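Local coordinates for protein PA1221 (Pseudomonas aeruginosa, PDB 4DG8) that combines a domain of the AMP-binding (ANL) enzyme family with a phosphopantetheine attachment domain in one chain and binds adenosine monophosphate, at residues Ile46-Gly51 against Tyr86-Ile91. Numbering follows the deposited sequence.
Sequences IRDRFG and YSRESI
R88 reaches across to D48 and grips its carboxylate side-on, with the flat groups nearly coplanar, 15° apart. R88 NE donates to the syn lone pair of D48 OD2 at 2.7 Å, almost straight at 174°, while R88 NH2 meets D48 OD1 at 2.8 Å. R88 CG sits between the backbone N and carbonyl carbon, and a second bend at chi3 (71°) brings the guanidinium to the acid, the side chains crossing at about a right angle. F50 CB and G51 C approach R88 NH2 obliquely. I46 CD1 packs on I91 CG2 at 3.8 Å and also touches R88 CB.

Two further bonds reach the D48 carboxylate. Its OD1 takes the backbone N of F50 from above the carboxylate plane, an Asx turn inside the type I turn D48-G51. A water donates to OD2 and accepts from R88 N, tying the acid to the helix's first turn. There S87 is the N-cap, exchanging bonds with S90 as a capping box.

The contact sets the hairpin of strands 44-48 and 51-54 against the start of helix 88-99. Strand 231-234 runs parallel to 44-48, its L234 touching I46, D48 and I91, while helix 217-226 also packs on I91.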
# COMPACT_ATOMS: atom_id res chain seq x y z
N ILE A 46 -11.05 -0.68 -17.97
CA ILE A 46 -11.51 0.16 -16.87
C ILE A 46 -13.04 0.21 -16.91
O ILE A 46 -13.62 0.49 -17.95
CB ILE A 46 -11.03 1.63 -17.03
CG1 ILE A 46 -9.50 1.73 -17.05
CG2 ILE A 46 -11.58 2.50 -15.92
CD1 ILE A 46 -9.02 3.17 -17.33
N ARG A 47 -13.67 -0.02 -15.77
CA ARG A 47 -15.11 0.19 -15.66
C ARG A 47 -15.40 1.24 -14.60
O ARG A 47 -15.03 1.07 -13.44
CB ARG A 47 -15.83 -1.11 -15.31
CG ARG A 47 -17.30 -0.89 -14.88
CD ARG A 47 -18.21 -0.66 -16.08
NE ARG A 47 -18.36 -1.90 -16.81
CZ ARG A 47 -19.41 -2.71 -16.71
NH1 ARG A 47 -20.44 -2.39 -15.93
NH2 ARG A 47 -19.43 -3.84 -17.41
N ASP A 48 -16.07 2.31 -15.00
CA ASP A 48 -16.39 3.38 -14.06
C ASP A 48 -17.85 3.82 -14.19
O ASP A 48 -18.61 3.21 -14.95
CB ASP A 48 -15.39 4.54 -14.20
CG ASP A 48 -15.44 5.22 -15.58
OD1 ASP A 48 -16.45 5.08 -16.31
OD2 ASP A 48 -14.45 5.94 -15.90
N ARG A 49 -18.27 4.85 -13.46
CA ARG A 49 -19.69 5.27 -13.53
C ARG A 49 -20.13 5.74 -14.93
O ARG A 49 -21.33 5.76 -15.24
CB ARG A 49 -20.02 6.32 -12.47
CG ARG A 49 -19.32 7.67 -12.66
CD ARG A 49 -19.42 8.49 -11.39
NE ARG A 49 -19.32 9.92 -11.65
CZ ARG A 49 -20.33 10.67 -12.09
NH1 ARG A 49 -21.51 10.12 -12.34
NH2 ARG A 49 -20.15 11.97 -12.30
N PHE A 50 -19.17 6.14 -15.77
CA PHE A 50 -19.51 6.64 -17.11
C PHE A 50 -19.61 5.56 -18.18
O PHE A 50 -20.15 5.79 -19.26
CB PHE A 50 -18.49 7.69 -17.58
CG PHE A 50 -18.29 8.82 -16.61
CD1 PHE A 50 -19.29 9.76 -16.41
CD2 PHE A 50 -17.12 8.93 -15.88
CE1 PHE A 50 -19.12 10.79 -15.50
CE2 PHE A 50 -16.95 9.96 -14.98
CZ PHE A 50 -17.94 10.89 -14.79
N GLY A 51 -19.06 4.39 -17.91
CA GLY A 51 -18.94 3.42 -18.98
C GLY A 51 -17.69 2.59 -18.85
O GLY A 51 -17.19 2.38 -17.75
N TYR A 86 -10.16 7.95 -7.71
CA TYR A 86 -10.01 7.04 -8.82
C TYR A 86 -10.92 7.41 -9.97
O TYR A 86 -12.13 7.54 -9.80
CB TYR A 86 -10.20 5.57 -8.42
CG TYR A 86 -8.93 5.03 -7.84
CD1 TYR A 86 -8.88 4.59 -6.53
CD2 TYR A 86 -7.77 5.01 -8.60
CE1 TYR A 86 -7.70 4.13 -5.99
CE2 TYR A 86 -6.59 4.54 -8.06
CZ TYR A 86 -6.56 4.11 -6.75
OH TYR A 86 -5.39 3.64 -6.21
N SER A 87 -10.31 7.58 -11.15
CA SER A 87 -11.04 7.88 -12.37
C SER A 87 -10.26 7.26 -13.52
O SER A 87 -9.10 6.88 -13.36
CB SER A 87 -11.15 9.39 -12.57
OG SER A 87 -9.86 9.94 -12.85
N ARG A 88 -10.90 7.15 -14.68
CA ARG A 88 -10.19 6.68 -15.86
C ARG A 88 -9.00 7.60 -16.16
O ARG A 88 -7.92 7.15 -16.57
CB ARG A 88 -11.16 6.57 -17.06
CG ARG A 88 -11.89 7.85 -17.41
CD ARG A 88 -12.73 7.66 -18.65
NE ARG A 88 -13.89 6.81 -18.39
CZ ARG A 88 -14.76 6.43 -19.31
NH1 ARG A 88 -14.62 6.82 -20.58
NH2 ARG A 88 -15.79 5.65 -18.97
N GLU A 89 -9.17 8.90 -15.90
CA GLU A 89 -8.05 9.84 -16.03
C GLU A 89 -6.83 9.50 -15.15
O GLU A 89 -5.69 9.54 -15.62
CB GLU A 89 -8.48 11.28 -15.73
CG GLU A 89 -9.34 11.92 -16.82
CD GLU A 89 -10.78 11.47 -16.77
OE1 GLU A 89 -11.20 10.91 -15.73
OE2 GLU A 89 -11.49 11.68 -17.77
N SER A 90 -7.04 9.20 -13.87
CA SER A 90 -5.87 8.96 -13.01
C SER A 90 -5.10 7.68 -13.42
O SER A 90 -3.86 7.67 -13.49
CB SER A 90 -6.23 9.02 -11.51
OG SER A 90 -7.26 8.11 -11.19
N ILE A 91 -5.85 6.64 -13.75
CA ILE A 91 -5.30 5.39 -14.28
C ILE A 91 -4.47 5.63 -15.56
O ILE A 91 -3.33 5.14 -15.70
CB ILE A 91 -6.45 4.38 -14.62
CG1 ILE A 91 -7.30 4.06 -13.38
CG2 ILE A 91 -5.88 3.11 -15.26
CD1 ILE A 91 -6.53 3.48 -12.21
O HOH W 1 -13.60 7.69 -14.38